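Local coordinates for protein Rho guanine nucleotide exchange factor 11 (Homo sapiens, PDB 5JHH) that probably activates Rho-family GTPases such as RhoA by promoting exchange of GDP for GTP through its tandem DH and PH domains, at residues 61-64 with 65-69; 121-124 with 125-128; 162-165 with 166-169. All coordinates share one frame; numbering follows the deposited sequence.

Contact 1 of 3, residues 61-64 with 65-69; sequences EELA and RLFPN
The Arg-65 guanidinium lies with one face on the backbone carbonyl of Glu-61. Glu-61 O sits over the centre of the group, 3.5 Å from Arg-65 CZ. The bend of Arg-65 at chi3 (-62°) turns the guanidinium back over Glu-61 O. Obliquely to the same group stands Glu-62 CG, 4.0 Å from Arg-65 NH2. The two charged ends do not meet: Glu-62 OE2 stays 5.4 Å from Arg-65 NH2, and Glu-62 OE1 is salt-bridged to Lys-134. The second flat group is the Phe-67 ring. Leu-63 CD1 touches it at the edge, in the ring plane, 3.9 Å from Phe-67 CD2. Tyr-49 of helix 18-54 also meets this ring.

This is the last turn of helix 60-66 in the DH domain. Phe-67 N gives Leu-63 O a straight bond of 2.8 Å (166°), though Phe-67 itself has left helical angles. Pro-68 follows and has no N-H to offer Ala-64 O. Instead Pro-68 CA makes a C-H...O contact of 3.0 Å with Ala-64 O. The helix has ended at Phe-67, and the proline cannot continue its N-H to C=O bonding. The partial negative charge of Glu-61 O probably favours the cationic face above it.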
loop_
_atom_site.group_PDB
_atom_site.type_symbol
_atom_site.label_atom_id
_atom_site.label_comp_id
_atom_site.label_asym_id
_atom_site.label_seq_id
_atom_site.Cartn_x
_atom_site.Cartn_y
_atom_site.Cartn_z
ATOM N N GLU A 61 6.076 -26.323 10.441
ATOM C CA GLU A 61 5.099 -26.006 9.416
ATOM C C GLU A 61 4.667 -24.547 9.505
ATOM O O GLU A 61 4.498 -23.900 8.467
ATOM C CB GLU A 61 3.879 -26.913 9.530
ATOM C CG GLU A 61 4.194 -28.393 9.247
ATOM C CD GLU A 61 4.734 -29.182 10.449
ATOM O OE1 GLU A 61 4.928 -28.634 11.576
ATOM O OE2 GLU A 61 4.985 -30.387 10.271
ATOM N N GLU A 62 4.531 -24.014 10.732
ATOM C CA GLU A 62 4.180 -22.605 10.882
ATOM C C GLU A 62 5.338 -21.710 10.542
ATOM O O GLU A 62 5.156 -20.701 9.899
ATOM C CB GLU A 62 3.684 -22.261 12.284
ATOM C CG GLU A 62 2.247 -22.669 12.547
ATOM C CD GLU A 62 1.851 -22.560 14.033
ATOM O OE1 GLU A 62 2.417 -21.694 14.781
ATOM O OE2 GLU A 62 0.962 -23.356 14.443
ATOM N N LEU A 63 6.518 -22.041 11.026
ATOM C CA LEU A 63 7.664 -21.219 10.781
ATOM C C LEU A 63 7.923 -21.099 9.244
ATOM O O LEU A 63 8.246 -20.021 8.737
ATOM C CB LEU A 63 8.863 -21.806 11.498
ATOM C CG LEU A 63 10.133 -20.991 11.461
ATOM C CD1 LEU A 63 9.921 -19.622 12.096
ATOM C CD2 LEU A 63 11.232 -21.761 12.136
ATOM N N ALA A 64 7.717 -22.171 8.500
ATOM C CA ALA A 64 7.980 -22.117 7.068
ATOM C C ALA A 64 7.011 -21.170 6.403
ATOM O O ALA A 64 7.364 -20.535 5.405
ATOM C CB ALA A 64 7.910 -23.494 6.404
ATOM N N ARG A 65 5.809 -21.022 6.957
ATOM C CA ARG A 65 4.863 -20.107 6.343
ATOM C C ARG A 65 5.209 -18.657 6.638
ATOM O O ARG A 65 4.902 -17.768 5.854
ATOM C CB ARG A 65 3.397 -20.464 6.677
ATOM C CG ARG A 65 2.956 -21.667 5.820
ATOM C CD ARG A 65 1.507 -22.094 5.998
ATOM N NE ARG A 65 1.243 -22.518 7.369
ATOM C CZ ARG A 65 1.044 -23.785 7.772
ATOM N NH1 ARG A 65 1.055 -24.791 6.907
ATOM N NH2 ARG A 65 0.815 -24.049 9.060
ATOM N N LEU A 66 5.850 -18.418 7.768
ATOM C CA LEU A 66 6.237 -17.076 8.154
ATOM C C LEU A 66 7.544 -16.650 7.439
ATOM O O LEU A 66 7.669 -15.540 7.040
ATOM C CB LEU A 66 6.415 -17.027 9.653
ATOM C CG LEU A 66 7.049 -15.754 10.185
ATOM C CD1 LEU A 66 6.130 -14.591 9.959
ATOM C CD2 LEU A 66 7.324 -15.907 11.674
ATOM N N PHE A 67 8.479 -17.564 7.323
ATOM C CA PHE A 67 9.763 -17.371 6.682
ATOM C C PHE A 67 9.977 -18.463 5.622
ATOM O O PHE A 67 10.693 -19.392 5.821
ATOM C CB PHE A 67 10.907 -17.435 7.670
ATOM C CG PHE A 67 10.993 -16.305 8.608
ATOM C CD1 PHE A 67 11.403 -15.088 8.202
ATOM C CD2 PHE A 67 10.699 -16.482 9.922
ATOM C CE1 PHE A 67 11.515 -14.069 9.074
ATOM C CE2 PHE A 67 10.791 -15.462 10.804
ATOM C CZ PHE A 67 11.201 -14.249 10.380
ATOM N N PRO A 68 9.266 -18.271 4.429
ATOM C CA PRO A 68 9.378 -19.374 3.469
ATOM C C PRO A 68 10.722 -19.668 2.854
ATOM O O PRO A 68 11.019 -20.801 2.634
ATOM C CB PRO A 68 8.452 -18.962 2.353
ATOM C CG PRO A 68 7.470 -18.131 2.976
ATOM C CD PRO A 68 8.273 -17.268 3.810
ATOM N N ASN A 69 11.494 -18.649 2.532
ATOM C CA ASN A 69 12.633 -18.784 1.677
ATOM C C ASN A 69 13.606 -17.665 1.927
ATOM O O ASN A 69 14.095 -17.049 1.033
ATOM C CB ASN A 69 12.151 -18.744 0.245
ATOM C CG ASN A 69 11.395 -17.482 -0.061
ATOM O OD1 ASN A 69 11.027 -16.771 0.800
ATOM N ND2 ASN A 69 11.164 -17.242 -1.285
#

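Contact 2 of 3, residues 121-124 with 125-128; sequences CSYQ and SIAL
Tyr-123 and Ile-126 cross at about a right angle, with the isoleucine standing on one face of the phenol ring. Ile-126 CB lies 4.0 Å from the centroid of the Tyr-123 ring and only 10° off its normal, a CH-pi contact. The two branches of Ile-126 spread over different parts of the ring. Its CG2 reaches the hydroxyl end, 3.6 Å from Tyr-123 CZ. Its CD1 reaches CD1 and CE1 of the same ring. Tyr-123 is placed for this by its first torsion: CG is anti to the backbone N (chi1 -171°), which carries the ring alongside the first turn. Ala-127 CB adds a looser touch at 4.1 Å from Tyr-123 CD2. Arg-65 of helix 60-66 also packs on the tyrosine.

Tyr-123 is the N-cap residue of helix 124-137, which follows a type I beta turn from Cys-121 to Gln-124. Tyr-123 O takes a straight bond from Ala-127 N (3.1 Å, 166°) and a weak one from Ile-126 N. Gln-124 O accepts from Leu-128 N, and Leu-128 CG lies 3.4 Å from Gln-124 O. A water accepts from Ser-125 N at 3.0 Å and probably donates to Ser-122 O, though other acceptors compete for its protons. Ser-125 OG is bonded to Glu-216 of the long helix 189-227.

The first turn of the helix is therefore held in two ways. Water and carbonyl oxygens take up its early N-H groups, while Ile-126, lying on the Tyr-123 face, probably limits how that ring can turn.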
loop_
_atom_site.group_PDB
_atom_site.type_symbol
_atom_site.label_atom_id
_atom_site.label_comp_id
_atom_site.label_asym_id
_atom_site.label_seq_id
_atom_site.Cartn_x
_atom_site.Cartn_y
_atom_site.Cartn_z
ATOM N N CYS A 121 6.387 -12.958 0.364
ATOM C CA CYS A 121 5.429 -11.973 0.814
ATOM C C CYS A 121 3.988 -12.410 0.762
ATOM O O CYS A 121 3.157 -11.813 1.431
ATOM C CB CYS A 121 5.474 -10.712 -0.088
ATOM S SG CYS A 121 7.074 -9.884 -0.054
ATOM N N SER A 122 3.642 -13.274 -0.171
ATOM C CA SER A 122 2.231 -13.481 -0.467
ATOM C C SER A 122 1.359 -13.791 0.735
ATOM O O SER A 122 0.189 -13.360 0.805
ATOM C CB SER A 122 2.039 -14.600 -1.519
ATOM O OG SER A 122 2.698 -15.765 -1.092
ATOM N N TYR A 123 1.898 -14.576 1.650
ATOM C CA TYR A 123 1.125 -15.123 2.765
ATOM C C TYR A 123 1.362 -14.314 4.051
ATOM O O TYR A 123 0.874 -14.643 5.119
ATOM C CB TYR A 123 1.533 -16.592 2.993
ATOM C CG TYR A 123 0.651 -17.375 3.985
ATOM C CD1 TYR A 123 -0.608 -17.869 3.611
ATOM C CD2 TYR A 123 1.082 -17.618 5.265
ATOM C CE1 TYR A 123 -1.399 -18.602 4.488
ATOM C CE2 TYR A 123 0.308 -18.368 6.159
ATOM C CZ TYR A 123 -0.926 -18.863 5.767
ATOM O OH TYR A 123 -1.667 -19.550 6.698
ATOM N N GLN A 124 2.075 -13.214 3.934
ATOM C CA GLN A 124 2.667 -12.591 5.103
ATOM C C GLN A 124 1.622 -11.994 6.025
ATOM O O GLN A 124 1.775 -12.030 7.203
ATOM C CB GLN A 124 3.663 -11.536 4.650
ATOM C CG GLN A 124 4.637 -11.086 5.716
ATOM C CD GLN A 124 5.654 -10.092 5.188
ATOM O OE1 GLN A 124 5.377 -8.907 5.112
ATOM N NE2 GLN A 124 6.850 -10.584 4.822
ATOM N N SER A 125 0.546 -11.456 5.502
ATOM C CA SER A 125 -0.444 -10.804 6.371
ATOM C C SER A 125 -1.114 -11.809 7.292
ATOM O O SER A 125 -1.376 -11.545 8.485
ATOM C CB SER A 125 -1.489 -10.103 5.515
ATOM O OG SER A 125 -2.161 -11.021 4.663
ATOM N N ILE A 126 -1.295 -12.998 6.760
ATOM C CA ILE A 126 -1.902 -14.088 7.488
ATOM C C ILE A 126 -0.953 -14.650 8.540
ATOM O O ILE A 126 -1.317 -14.806 9.697
ATOM C CB ILE A 126 -2.355 -15.163 6.512
ATOM C CG1 ILE A 126 -3.427 -14.576 5.598
ATOM C CG2 ILE A 126 -2.966 -16.329 7.256
ATOM C CD1 ILE A 126 -3.460 -15.167 4.213
ATOM N N ALA A 127 0.299 -14.849 8.181
ATOM C CA ALA A 127 1.262 -15.336 9.159
ATOM C C ALA A 127 1.440 -14.361 10.321
ATOM O O ALA A 127 1.629 -14.778 11.483
ATOM C CB ALA A 127 2.603 -15.583 8.514
ATOM N N LEU A 128 1.413 -13.074 10.020
ATOM C CA LEU A 128 1.567 -12.091 11.074
ATOM C C LEU A 128 0.380 -12.021 12.011
ATOM O O LEU A 128 0.571 -11.737 13.152
ATOM C CB LEU A 128 1.773 -10.715 10.479
ATOM C CG LEU A 128 3.137 -10.511 9.866
ATOM C CD1 LEU A 128 3.214 -9.142 9.183
ATOM C CD2 LEU A 128 4.239 -10.654 10.918
HETATM O O HOH W 1 -0.057 -11.299 2.615
#

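Contact 3 of 3, residues 162-165 with 166-169; sequences LIIS and EMQR
Ser-165, Ile-164 and Glu-166 bring the chain out of a type I beta turn (Leu-162 to Ser-165) and into helix 165-182 of the DH helical bundle. Ser-165 OG and N both donate to Leu-162 O, the hydroxyl at 2.9 Å. With OG between its own backbone N and carbonyl carbon (chi1 62°), the hydroxyl of Ser-165 is turned back onto Leu-162 O. Ser-165 O in turn accepts from Arg-169 N at 2.8 Å.

Ile-164 packs by both branches. Its CG1 arm runs side by side with Met-167, bringing CD1 within 3.6 Å of Met-167 CE. Its CG2 meets the amide of Gln-168, 3.8 Å from NE2, and here the side chains cross at about a right angle. Gln-168 N also gives Ile-164 O a nearly linear bond (173°). Without the Gln-168 amide, as with an alanine here, Ile-164 CG2 is likely to lose its neighbour, and the other protein chain both its weak hydrogen bond to OE1 and the partner of an aromatic side chain.

That chain also packs an aromatic side chain on Ile-164 and an apolar one on Met-167. Glu-166 leads elsewhere: its chain bends at chi2 (74°) and OE2 is hydrogen-bonded to His-77. Arg-169 forms a salt bridge with Glu-34. A water donates to Ile-163 O at 2.9 Å and accepts from Met-167 N at 3.1 Å.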
loop_
_atom_site.group_PDB
_atom_site.type_symbol
_atom_site.label_atom_id
_atom_site.label_comp_id
_atom_site.label_asym_id
_atom_site.label_seq_id
_atom_site.Cartn_x
_atom_site.Cartn_y
_atom_site.Cartn_z
ATOM N N LEU A 162 9.593 -5.082 10.438
ATOM C CA LEU A 162 10.842 -5.363 9.699
ATOM C C LEU A 162 10.622 -6.326 8.527
ATOM O O LEU A 162 11.279 -6.263 7.482
ATOM C CB LEU A 162 11.842 -6.006 10.660
ATOM C CG LEU A 162 12.302 -5.135 11.831
ATOM C CD1 LEU A 162 12.907 -5.918 12.974
ATOM C CD2 LEU A 162 13.312 -4.088 11.345
ATOM N N ILE A 163 9.685 -7.248 8.703
ATOM C CA ILE A 163 9.515 -8.348 7.752
ATOM C C ILE A 163 8.881 -7.885 6.420
ATOM O O ILE A 163 8.980 -8.546 5.392
ATOM C CB ILE A 163 8.694 -9.455 8.394
ATOM C CG1 ILE A 163 8.954 -10.783 7.725
ATOM C CG2 ILE A 163 7.241 -9.134 8.350
ATOM C CD1 ILE A 163 8.178 -11.928 8.326
ATOM N N ILE A 164 8.237 -6.739 6.477
ATOM C CA ILE A 164 7.679 -6.102 5.316
ATOM C C ILE A 164 8.721 -5.358 4.478
ATOM O O ILE A 164 8.421 -4.857 3.403
ATOM C CB ILE A 164 6.558 -5.146 5.741
ATOM C CG1 ILE A 164 5.702 -4.813 4.554
ATOM C CG2 ILE A 164 7.118 -3.863 6.344
ATOM C CD1 ILE A 164 4.551 -3.943 4.871
ATOM N N SER A 165 9.963 -5.351 4.923
ATOM C CA SER A 165 10.975 -4.564 4.254
ATOM C C SER A 165 11.197 -5.046 2.832
ATOM O O SER A 165 11.558 -4.257 1.994
ATOM C CB SER A 165 12.292 -4.615 5.025
ATOM O OG SER A 165 12.673 -5.987 5.007
ATOM N N GLU A 166 10.998 -6.320 2.528
ATOM C CA GLU A 166 11.222 -6.722 1.181
ATOM C C GLU A 166 10.201 -6.090 0.213
ATOM O O GLU A 166 10.565 -5.542 -0.829
ATOM C CB GLU A 166 11.131 -8.226 1.047
ATOM C CG GLU A 166 11.467 -8.686 -0.379
ATOM C CD GLU A 166 12.934 -8.599 -0.701
ATOM O OE1 GLU A 166 13.712 -8.506 0.259
ATOM O OE2 GLU A 166 13.313 -8.652 -1.903
ATOM N N MET A 167 8.920 -6.208 0.522
ATOM C CA MET A 167 7.923 -5.564 -0.306
ATOM C C MET A 167 8.269 -4.117 -0.445
ATOM O O MET A 167 8.290 -3.578 -1.551
ATOM C CB MET A 167 6.521 -5.711 0.262
ATOM C CG MET A 167 5.444 -5.034 -0.567
ATOM S SD MET A 167 5.228 -3.272 -0.291
ATOM C CE MET A 167 4.580 -3.255 1.380
ATOM N N GLN A 168 8.584 -3.463 0.655
ATOM C CA GLN A 168 8.901 -2.016 0.585
ATOM C C GLN A 168 10.136 -1.723 -0.270
ATOM O O GLN A 168 10.162 -0.765 -0.998
ATOM C CB GLN A 168 9.109 -1.397 1.968
ATOM C CG GLN A 168 7.890 -1.480 2.882
ATOM C CD GLN A 168 8.176 -0.845 4.249
ATOM O OE1 GLN A 168 7.391 -0.029 4.757
ATOM N NE2 GLN A 168 9.324 -1.196 4.832
ATOM N N ARG A 169 11.135 -2.577 -0.191
ATOM C CA ARG A 169 12.308 -2.405 -1.003
ATOM C C ARG A 169 11.984 -2.489 -2.514
ATOM O O ARG A 169 12.396 -1.660 -3.295
ATOM C CB ARG A 169 13.350 -3.438 -0.602
ATOM C CG ARG A 169 14.644 -3.274 -1.339
ATOM C CD ARG A 169 15.119 -1.830 -1.269
ATOM N NE ARG A 169 16.434 -1.721 -1.871
ATOM C CZ ARG A 169 17.110 -0.591 -2.010
ATOM N NH1 ARG A 169 16.619 0.530 -1.573
ATOM N NH2 ARG A 169 18.295 -0.611 -2.596
HETATM O O HOH W 2 8.029 -8.232 2.671
#

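The three contacts lie in series along one DH domain and meet in space. Contacts 1 and 2 have centres about 10 Å apart. They join where Arg-65 CB packs 3.8 Å from Tyr-123 CE2 and Leu-66 CD1 lies 3.9 Å from Ala-127 CB. Contacts 2 and 3, with centres about 12 Å apart, share a probable, weak hydrogen bond of 3.0 Å from Gln-124 NE2 to Ile-163 O. Ile-163 also reaches contact 1, its CD1 lying 3.7 Å from Leu-66 CD1. Contact 1 ends a helix, whereas contacts 2 and 3 begin one. Another protein chain packs on contacts 2 and 3, not contact 1, consistent with those two lying near the GTPase-binding face.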